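Local coordinates for putative redox protein (Lactobacillus casei, PDB 2QL8) that probably acts as a redox protein of the OsmC/Ohr family, whose studied members reduce peroxides through cysteine thiols, at residues Q3-R6 against W7-P10; T63-A66 against V67-E70; F107-A110 against K111-N115. One frame throughout, in Å; residues are numbered along the deposited sequence. Where two conformers were deposited one is given.

Contact 1 (Q3-R6 against W7-P10); sequences QDER and WNHP
W7 places CG beside its own backbone N (chi1 -78°), and D4 swings its carboxyl carbon anti to its N (chi1 178°); the indole therefore comes up beside D4. The two side chains cross at about a right angle, with the carboxylate plane nearly perpendicular to the ring. Their touch is light: D4 OD2 lies 4.2 Å from W7 CD1. The D4 backbone comes closer. Its O sits at the edge of the indole, in the ring plane, 3.6 Å from W7 CD1. The same oxygen accepts a nearly straight hydrogen bond from W7 N at 3.1 Å, the donor standing above the carbonyl plane. One residue further, N8 N donates to E5 O at 2.9 Å. The side chains of E5 and N8 lie side by side and point the same way, with E5 CB 3.8 Å from N8 ND2.

D4 also organises the turn from within its own segment. Its OD1 takes the R6 backbone N at 3.0 Å, which makes an Asx turn. The guanidinium of R6 then grips the carboxylate side-on. R6 NE meets the syn lone pair of D4 OD1 at 3.1 Å, and R6 NH2 forms a salt bridge to D4 OD2 at 2.8 Å. The bend of the R6 chain at chi3 turns the group back to D4. With NE also reaching OD2, each carboxylate oxygen has two donors, which probably keeps D4 ionised and limits its rotation.

The R6 guanidinium goes on to G131 O and N132 OD1 of the second subunit. R6 and W7 also pack on L95 of that subunit, in its strand 91-102, and P10 on its F85, in strand 77-88. Residues 5-7 form a short 3-10 piece in the N-terminal loop before strand 12-18.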
ATOM      1  N   GLN A   3      -9.442  19.313  -8.279  1.00 45.58           N
ATOM      2  CA  GLN A   3      -8.496  20.440  -8.214  1.00 41.76           C
ATOM      3  C   GLN A   3      -7.150  20.004  -8.821  1.00 37.85           C
ATOM      4  O   GLN A   3      -6.567  20.746  -9.635  1.00 38.92           O
ATOM      5  CB  GLN A   3      -8.276  20.927  -6.776  1.00 43.46           C
ATOM      6  CG  GLN A   3      -7.181  21.975  -6.624  1.00 45.88           C
ATOM      7  N   ASP A   4      -6.674  18.803  -8.433  1.00 30.32           N
ATOM      8  CA  ASP A   4      -5.423  18.271  -8.971  1.00 24.89           C
ATOM      9  C   ASP A   4      -5.738  17.634 -10.342  1.00 22.61           C
ATOM     10  O   ASP A   4      -6.307  16.538 -10.465  1.00 19.16           O
ATOM     11  CB  ASP A   4      -4.797  17.291  -7.998  1.00 23.01           C
ATOM     12  CG  ASP A   4      -3.522  16.676  -8.509  1.00 24.47           C
ATOM     13  OD1 ASP A   4      -3.064  17.025  -9.605  1.00 21.29           O
ATOM     14  OD2 ASP A   4      -2.973  15.802  -7.800  1.00 23.33           O
ATOM     15  N   GLU A   5      -5.381  18.377 -11.379  1.00 20.01           N
ATOM     16  CA  GLU A   5      -5.639  17.990 -12.754  1.00 19.24           C
ATOM     17  C   GLU A   5      -4.785  16.815 -13.229  1.00 16.46           C
ATOM     18  O   GLU A   5      -5.048  16.272 -14.303  1.00 18.01           O
ATOM     19  CB  GLU A   5      -5.440  19.190 -13.664  1.00 20.10           C
ATOM     20  CG  GLU A   5      -6.458  20.284 -13.388  1.00 26.23           C
ATOM     21  CD  GLU A   5      -6.342  21.415 -14.407  1.00 39.61           C
ATOM     22  OE1 GLU A   5      -5.225  21.974 -14.581  1.00 42.13           O
ATOM     23  OE2 GLU A   5      -7.373  21.691 -15.040  1.00 48.90           O
ATOM     24  N   ARG A   6      -3.859  16.341 -12.383  1.00 16.95           N
ATOM     25  CA  ARG A   6      -3.200  15.072 -12.657  1.00 15.15           C
ATOM     26  C   ARG A   6      -4.171  13.880 -12.663  1.00 15.16           C
ATOM     27  O   ARG A   6      -3.825  12.809 -13.137  1.00 14.99           O
ATOM     28  CB  ARG A   6      -2.036  14.831 -11.717  1.00 14.34           C
ATOM     29  CG  ARG A   6      -0.949  15.863 -11.812  1.00 15.41           C
ATOM     30  CD  ARG A   6       0.193  15.614 -10.862  1.00 15.78           C
ATOM     31  NE  ARG A   6      -0.309  15.671  -9.504  1.00 16.99           N
ATOM     32  CZ  ARG A   6       0.341  15.213  -8.441  1.00 16.56           C
ATOM     33  NH1 ARG A   6       1.540  14.690  -8.545  1.00 16.17           N
ATOM     34  NH2 ARG A   6      -0.230  15.279  -7.262  1.00 17.42           N
ATOM     35  N   TRP A   7      -5.377  14.055 -12.112  1.00 14.18           N
ATOM     36  CA  TRP A   7      -6.418  13.046 -12.216  1.00 13.84           C
ATOM     37  C   TRP A   7      -7.210  13.073 -13.511  1.00 15.79           C
ATOM     38  O   TRP A   7      -8.083  12.221 -13.705  1.00 16.56           O
ATOM     39  CB  TRP A   7      -7.396  13.234 -11.059  1.00 14.60           C
ATOM     40  CG  TRP A   7      -6.902  12.691  -9.725  1.00 14.36           C
ATOM     41  CD1 TRP A   7      -6.192  13.371  -8.788  1.00 15.35           C
ATOM     42  CD2 TRP A   7      -7.046  11.358  -9.236  1.00 14.95           C
ATOM     43  NE1 TRP A   7      -5.917  12.553  -7.719  1.00 15.91           N
ATOM     44  CE2 TRP A   7      -6.442  11.315  -7.959  1.00 14.09           C
ATOM     45  CE3 TRP A   7      -7.664  10.217  -9.724  1.00 15.29           C
ATOM     46  CZ2 TRP A   7      -6.420  10.143  -7.171  1.00 15.20           C
ATOM     47  CZ3 TRP A   7      -7.652   9.056  -8.948  1.00 15.64           C
ATOM     48  CH2 TRP A   7      -7.016   9.030  -7.679  1.00 14.74           C
ATOM     49  N   ASN A   8      -6.922  14.018 -14.420  1.00 15.68           N
ATOM     50  CA  ASN A   8      -7.841  14.228 -15.550  1.00 15.75           C
ATOM     51  C   ASN A   8      -7.887  13.101 -16.586  1.00 14.74           C
ATOM     52  O   ASN A   8      -8.956  12.889 -17.213  1.00 18.04           O
ATOM     53  CB  ASN A   8      -7.514  15.549 -16.226  1.00 16.72           C
ATOM     54  CG  ASN A   8      -8.125  16.738 -15.528  1.00 16.57           C
ATOM     55  OD1 ASN A   8      -8.696  16.639 -14.431  1.00 19.64           O
ATOM     56  ND2 ASN A   8      -7.970  17.908 -16.149  1.00 18.67           N
ATOM     57  N   HIS A   9      -6.775  12.396 -16.812  1.00 13.66           N
ATOM     58  CA  HIS A   9      -6.772  11.305 -17.801  1.00 15.81           C
ATOM     59  C   HIS A   9      -5.710  10.280 -17.496  1.00 13.88           C
ATOM     60  O   HIS A   9      -4.683  10.203 -18.165  1.00 15.08           O
ATOM     61  CB  HIS A   9      -6.616  11.883 -19.207  1.00 18.42           C
ATOM     62  CG  HIS A   9      -6.706  10.884 -20.293  1.00 20.74           C
ATOM     63  ND1 HIS A   9      -7.839  10.146 -20.516  1.00 25.06           N
ATOM     64  CD2 HIS A   9      -5.822  10.546 -21.272  1.00 20.62           C
ATOM     65  CE1 HIS A   9      -7.635   9.343 -21.557  1.00 25.46           C
ATOM     66  NE2 HIS A   9      -6.423   9.572 -22.035  1.00 25.65           N
ATOM     67  N   PRO A  10      -5.927   9.477 -16.439  1.00 13.04           N
ATOM     68  CA  PRO A  10      -4.866   8.520 -16.067  1.00 13.52           C
ATOM     69  C   PRO A  10      -4.682   7.367 -17.056  1.00 12.63           C
ATOM     70  O   PRO A  10      -5.556   7.091 -17.910  1.00 16.78           O
ATOM     71  CB  PRO A  10      -5.359   7.991 -14.692  1.00 15.03           C
ATOM     72  CG  PRO A  10      -6.284   9.069 -14.207  1.00 16.42           C
ATOM     73  CD  PRO A  10      -7.008   9.507 -15.452  1.00 15.22           C
TER

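Contact 2 (T63-A66 against V67-E70); sequences TLEA and VEKE. With BEZ (benzoic acid), chain C.
E65 and K69 run side by side, one helical turn apart, and point the same way. K69 can be followed outward. Its CB passes 3.6 Å from E65 O, and CG comes closer to that same oxygen, at 3.4 Å. CD is still near it. CE then leaves the backbone and lies 3.6 Å from E65 OE2, against the glutamate chain. A bend at chi4 (-108°) sets NZ 4.0 Å from E65 OE2. That is too long for a salt bridge, so the charges attract only at a distance. The other carboxylate oxygen of E65 has a weak hydrogen bond to L22 N of the second subunit.

E68 runs back along the preceding turn, extended beyond CG. Its OE1 lies 3.2 Å from E65 CA, and its carboxylate is held by H75 ND1 and T76 N. E70 forms salt bridges with R120 and with R89 of the second subunit.

T63 and A66 meet benzoic acid. T63 OG1 touches ring carbon C5 at 3.0 Å, while its hydrogen bond goes to C59 O. A66 CB lies 3.7 Å from ring carbon C2.

The chemistry is divided. T63 and A66 offer the ring a wall of small side chains, and the benzoic acid is hydrogen-bonded by R120 and by A90 N of the second subunit. The acids bond elsewhere: E68 after the helix, E70 to helix 107-120 and the second subunit, E65 weakly to that subunit.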
ATOM      1  N   THR A  63       9.209  -2.736 -11.511  1.00 13.89           N
ATOM      2  CA  THR A  63      10.143  -1.691 -11.931  1.00 13.08           C
ATOM      3  C   THR A  63      11.509  -2.320 -12.280  1.00 14.33           C
ATOM      4  O   THR A  63      12.121  -1.981 -13.291  1.00 15.66           O
ATOM      5  CB  THR A  63      10.318  -0.570 -10.863  1.00 14.12           C
ATOM      6  OG1 THR A  63       9.047  -0.123 -10.413  1.00 14.79           O
ATOM      7  CG2 THR A  63      11.154   0.624 -11.375  1.00 14.88           C
ATOM      8  N   LEU A  64      11.922  -3.263 -11.445  1.00 15.40           N
ATOM      9  CA  LEU A  64      13.194  -3.967 -11.620  1.00 14.04           C
ATOM     10  C   LEU A  64      13.180  -4.754 -12.937  1.00 14.92           C
ATOM     11  O   LEU A  64      14.143  -4.729 -13.686  1.00 16.36           O
ATOM     12  CB  LEU A  64      13.450  -4.901 -10.437  1.00 14.77           C
ATOM     13  CG  LEU A  64      14.775  -5.683 -10.412  1.00 15.65           C
ATOM     14  CD1 LEU A  64      15.970  -4.765 -10.595  1.00 17.56           C
ATOM     15  CD2 LEU A  64      14.816  -6.511  -9.077  1.00 16.93           C
ATOM     16  N   GLU A  65      12.064  -5.402 -13.241  1.00 16.32           N
ATOM     17  CA  GLU A  65      11.920  -6.149 -14.494  1.00 18.37           C
ATOM     18  C   GLU A  65      12.076  -5.208 -15.696  1.00 16.33           C
ATOM     19  O   GLU A  65      12.756  -5.527 -16.687  1.00 18.45           O
ATOM     20  CB  GLU A  65      10.594  -6.916 -14.527  1.00 20.04           C
ATOM     21  CG  GLU A  65      10.458  -7.767 -15.761  1.00 21.61           C
ATOM     22  CD  GLU A  65       9.285  -8.744 -15.733  1.00 25.26           C
ATOM     23  OE1 GLU A  65       8.442  -8.649 -14.850  1.00 28.41           O
ATOM     24  OE2 GLU A  65       9.233  -9.621 -16.643  1.00 35.85           O
ATOM     25  N   ALA A  66      11.497  -4.016 -15.607  1.00 15.83           N
ATOM     26  CA  ALA A  66      11.625  -3.001 -16.676  1.00 17.86           C
ATOM     27  C   ALA A  66      13.083  -2.555 -16.855  1.00 16.02           C
ATOM     28  O   ALA A  66      13.593  -2.479 -17.979  1.00 16.55           O
ATOM     29  CB  ALA A  66      10.695  -1.768 -16.421  1.00 17.54           C
ATOM     30  N   VAL A  67      13.776  -2.319 -15.741  1.00 15.42           N
ATOM     31  CA  VAL A  67      15.194  -1.951 -15.749  1.00 15.56           C
ATOM     32  C   VAL A  67      16.066  -3.052 -16.355  1.00 15.07           C
ATOM     33  O   VAL A  67      16.901  -2.787 -17.223  1.00 16.82           O
ATOM     34  CB  VAL A  67      15.689  -1.487 -14.353  1.00 15.46           C
ATOM     35  CG1 VAL A  67      17.235  -1.373 -14.300  1.00 17.50           C
ATOM     36  CG2 VAL A  67      14.989  -0.173 -13.948  1.00 15.88           C
ATOM     37  N   GLU A  68      15.831  -4.275 -15.934  1.00 14.96           N
ATOM     38  CA  GLU A  68      16.543  -5.421 -16.469  1.00 17.01           C
ATOM     39  C   GLU A  68      16.391  -5.472 -17.984  1.00 16.79           C
ATOM     40  O   GLU A  68      17.370  -5.640 -18.721  1.00 18.33           O
ATOM     41  CB  GLU A  68      16.029  -6.723 -15.853  1.00 18.10           C
ATOM     42  CG  GLU A  68      16.462  -6.958 -14.423  1.00 18.94           C
ATOM     43  CD  GLU A  68      15.676  -8.083 -13.781  1.00 21.17           C
ATOM     44  OE1 GLU A  68      14.447  -8.133 -14.017  1.00 23.83           O
ATOM     45  OE2 GLU A  68      16.297  -8.903 -13.080  1.00 23.95           O
ATOM     46  N   LYS A  69      15.160  -5.301 -18.448  1.00 16.46           N
ATOM     47  CA  LYS A  69      14.872  -5.357 -19.897  1.00 16.62           C
ATOM     48  C   LYS A  69      15.555  -4.225 -20.669  1.00 16.16           C
ATOM     49  O   LYS A  69      16.076  -4.442 -21.754  1.00 17.13           O
ATOM     50  CB  LYS A  69      13.376  -5.409 -20.213  1.00 19.06           C
ATOM     51  CG  LYS A  69      12.737  -6.725 -19.851  1.00 25.14           C
ATOM     52  CD  LYS A  69      11.252  -6.693 -20.143  1.00 31.60           C
ATOM     53  CE  LYS A  69      10.537  -7.895 -19.512  1.00 35.94           C
ATOM     54  NZ  LYS A  69      10.084  -8.906 -20.491  1.00 44.53           N
ATOM     55  N   GLU A  70      15.590  -3.030 -20.102  1.00 15.38           N
ATOM     56  CA  GLU A  70      16.297  -1.905 -20.711  1.00 15.55           C
ATOM     57  C   GLU A  70      17.807  -2.195 -20.852  1.00 14.41           C
ATOM     58  O   GLU A  70      18.473  -1.652 -21.747  1.00 15.92           O
ATOM     59  CB  GLU A  70      16.097  -0.616 -19.875  1.00 16.03           C
ATOM     60  CG  GLU A  70      14.721  -0.049 -20.037  1.00 15.66           C
ATOM     61  CD  GLU A  70      14.355   1.088 -19.097  1.00 17.18           C
ATOM     62  OE1 GLU A  70      15.213   1.492 -18.327  1.00 18.80           O
ATOM     63  OE2 GLU A  70      13.203   1.597 -19.189  1.00 17.07           O
TER
HETATM   64  C   BEZ C 143       9.235   2.419 -15.144  1.00 17.96           C
HETATM   65  O1  BEZ C 143       9.394   2.482 -16.419  1.00 20.33           O
HETATM   66  O2  BEZ C 143       9.748   3.206 -14.448  1.00 13.64           O
HETATM   67  C1  BEZ C 143       8.339   1.436 -14.471  1.00 18.48           C
HETATM   68  C2  BEZ C 143       7.923   0.319 -15.216  1.00 18.75           C
HETATM   69  C3  BEZ C 143       7.074  -0.610 -14.617  1.00 21.71           C
HETATM   70  C4  BEZ C 143       6.656  -0.409 -13.293  1.00 21.13           C
HETATM   71  C5  BEZ C 143       7.077   0.716 -12.570  1.00 18.72           C
HETATM   72  C6  BEZ C 143       7.916   1.635 -13.111  1.00 17.48           C

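Contact 3 (F107-A110 against K111-N115)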
ATOM      1  N   PHE A 107      27.417  -7.657  -7.640  1.00 30.87           N
ATOM      2  CA  PHE A 107      26.772  -6.871  -6.583  1.00 30.52           C
ATOM      3  C   PHE A 107      26.673  -5.377  -6.912  1.00 29.71           C
ATOM      4  O   PHE A 107      25.672  -4.737  -6.626  1.00 28.58           O
ATOM      5  CB  PHE A 107      27.451  -7.091  -5.227  1.00 31.96           C
ATOM      6  CG  PHE A 107      26.651  -6.583  -4.065  1.00 29.55           C
ATOM      7  CD1 PHE A 107      25.542  -7.293  -3.614  1.00 31.68           C
ATOM      8  CD2 PHE A 107      26.958  -5.387  -3.460  1.00 30.99           C
ATOM      9  CE1 PHE A 107      24.793  -6.826  -2.549  1.00 31.64           C
ATOM     10  CE2 PHE A 107      26.199  -4.912  -2.399  1.00 34.62           C
ATOM     11  CZ  PHE A 107      25.121  -5.646  -1.950  1.00 30.58           C
ATOM     12  N   ASP A 108      27.700  -4.817  -7.533  1.00 29.09           N
ATOM     13  CA  ASP A 108      27.675  -3.419  -7.940  1.00 29.72           C
ATOM     14  C   ASP A 108      26.552  -3.111  -8.933  1.00 25.33           C
ATOM     15  O   ASP A 108      25.939  -2.042  -8.853  1.00 26.25           O
ATOM     16  CB  ASP A 108      29.035  -2.993  -8.514  1.00 31.85           C
ATOM     17  CG  ASP A 108      30.058  -2.743  -7.432  1.00 45.11           C
ATOM     18  OD1 ASP A 108      29.728  -2.816  -6.207  1.00 47.56           O
ATOM     19  OD2 ASP A 108      31.221  -2.469  -7.819  1.00 57.53           O
ATOM     20  N   THR A 109      26.260  -4.052  -9.828  1.00 23.96           N
ATOM     21  CA  THR A 109      25.177  -3.909 -10.806  1.00 23.50           C
ATOM     22  C   THR A 109      23.837  -4.008 -10.041  1.00 22.07           C
ATOM     23  O   THR A 109      22.927  -3.234 -10.285  1.00 22.02           O
ATOM     24  CB  THR A 109      25.222  -4.966 -11.968  1.00 23.58           C
ATOM     25  OG1 THR A 109      26.450  -4.786 -12.715  1.00 29.38           O
ATOM     26  CG2 THR A 109      24.045  -4.891 -12.911  1.00 26.25           C
ATOM     27  N   ALA A 110      23.735  -4.967  -9.121  1.00 22.78           N
ATOM     28  CA  ALA A 110      22.523  -5.106  -8.290  1.00 20.99           C
ATOM     29  C   ALA A 110      22.254  -3.806  -7.539  1.00 19.37           C
ATOM     30  O   ALA A 110      21.091  -3.333  -7.457  1.00 19.71           O
ATOM     31  CB  ALA A 110      22.627  -6.278  -7.329  1.00 21.24           C
ATOM     32  N   LYS A 111      23.300  -3.200  -7.000  1.00 19.47           N
ATOM     33  CA  LYS A 111      23.169  -1.924  -6.280  0.70 20.35           C
ATOM     34  C   LYS A 111      22.717  -0.803  -7.204  1.00 19.72           C
ATOM     35  O   LYS A 111      21.832  -0.026  -6.861  1.00 19.68           O
ATOM     36  CB  LYS A 111      24.448  -1.496  -5.561  0.70 22.55           C
ATOM     37  CG  LYS A 111      24.849  -2.408  -4.429  0.70 25.01           C
ATOM     38  CD  LYS A 111      25.939  -1.797  -3.575  0.70 30.13           C
ATOM     39  CE  LYS A 111      27.298  -1.862  -4.211  0.70 32.27           C
ATOM     40  NZ  LYS A 111      28.295  -1.024  -3.465  0.70 37.43           N
ATOM     41  N   ALA A 112      23.296  -0.719  -8.397  1.00 18.33           N
ATOM     42  CA  ALA A 112      22.930   0.283  -9.375  1.00 19.10           C
ATOM     43  C   ALA A 112      21.463   0.112  -9.756  1.00 18.44           C
ATOM     44  O   ALA A 112      20.727   1.100  -9.867  1.00 20.08           O
ATOM     45  CB  ALA A 112      23.848   0.187 -10.596  1.00 20.62           C
ATOM     46  N   PHE A 113      21.043  -1.133  -9.980  1.00 17.46           N
ATOM     47  CA  PHE A 113      19.633  -1.388 -10.362  1.00 16.83           C
ATOM     48  C   PHE A 113      18.721  -0.997  -9.204  1.00 18.08           C
ATOM     49  O   PHE A 113      17.608  -0.521  -9.434  1.00 16.94           O
ATOM     50  CB  PHE A 113      19.411  -2.855 -10.736  1.00 17.99           C
ATOM     51  CG  PHE A 113      19.972  -3.256 -12.067  1.00 16.90           C
ATOM     52  CD1 PHE A 113      20.716  -2.406 -12.870  1.00 19.91           C
ATOM     53  CD2 PHE A 113      19.719  -4.543 -12.515  1.00 21.08           C
ATOM     54  CE1 PHE A 113      21.196  -2.873 -14.102  1.00 21.03           C
ATOM     55  CE2 PHE A 113      20.210  -5.003 -13.757  1.00 23.39           C
ATOM     56  CZ  PHE A 113      20.913  -4.149 -14.541  1.00 23.09           C
ATOM     57  N   THR A 114      19.161  -1.243  -7.971  1.00 17.68           N
ATOM     58  CA  THR A 114      18.348  -0.885  -6.775  1.00 16.33           C
ATOM     59  C   THR A 114      18.153   0.622  -6.710  1.00 16.67           C
ATOM     60  O   THR A 114      17.046   1.091  -6.455  1.00 18.44           O
ATOM     61  CB  THR A 114      18.944  -1.463  -5.462  1.00 17.01           C
ATOM     62  OG1 THR A 114      19.115  -2.880  -5.588  1.00 18.30           O
ATOM     63  CG2 THR A 114      18.066  -1.161  -4.259  1.00 18.93           C
ATOM     64  N   ASN A 115      19.220   1.383  -6.941  1.00 18.51           N
ATOM     65  CA  ASN A 115      19.128   2.829  -6.989  1.00 19.73           C
ATOM     66  C   ASN A 115      18.150   3.279  -8.085  1.00 19.31           C
ATOM     67  O   ASN A 115      17.367   4.238  -7.862  1.00 22.16           O
ATOM     68  CB  ASN A 115      20.497   3.502  -7.179  1.00 20.22           C
ATOM     69  CG  ASN A 115      21.439   3.279  -6.017  1.00 26.18           C
ATOM     70  OD1 ASN A 115      21.023   2.996  -4.894  1.00 29.59           O
ATOM     71  ND2 ASN A 115      22.747   3.440  -6.278  1.00 31.49           N
TER
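The backbone is regular alpha-helix, with i to i+4 hydrogen bonds from K111, A112, F113 and T114 back to F107, D108, T109 and A110. A110 O takes a second bond, from T114 OG1 at 2.8 Å. T114 N and T114 OG1 reach it from opposite faces of the carbonyl plane. The hydroxyl also pairs with T137 OG1 on strand 133-137.

T109 and F113 lie side by side, pointing the same way. T109 sets OG1 beside the backbone N (chi1 -62°), which leaves CG2 anti to that N and carries the methyl over one face of the F113 ring. This is a CH-pi contact, 3.8 Å from T109 CG2 to the ring centroid and 20° off the normal, shifted toward the rim at CZ. The OG1 branch of T109 instead binds D106 OD2, just before the helix.

In one of its two conformers, K111 meets two neighbours. Its CD lies 3.3 Å from F107 CE2, the aliphatic chain passing the ring at a slant. A bend at chi3 then turns CE and NZ to D108, and NZ makes a long salt bridge to D108 OD1 at 3.6 Å. CE is nearer to that oxygen, at 3.3 Å.

F113 faces inward. Besides T109 it packs on L64 and V67 of helix 48-70 and on L73, and its ring meets that of H71. An alanine in place of F113 would probably leave the T109 methyl without its ring and open a gap between the two helices.

F107, A110 and T114 turn to strand 133-137. The stretch is the first part of an amphipathic helix 107-120. One flank meets helix 48-70 and another the sheet, in keeping with the alpha+beta fold of OsmC-like proteins.

How the contacts relate
Contacts 2 and 3 are neighbours, their centres 12 Å apart. They touch where two helices pack: V67 CG1 meets F113 CD1 at 3.9 Å, and L64 CD1 meets F113 CB at the same distance. Contact 2 borders the benzoic acid pocket through T63 and A66. Contact 3 is further from the ligand, with the F113 side chain about 12 Å away. R120, at the far end of the helix that holds contact 3, also lines that pocket and pairs with E70 of contact 2. Contact 1 is remote, its nearest atoms about 17 Å from contact 2. It shares with contact 2 the second subunit as a partner.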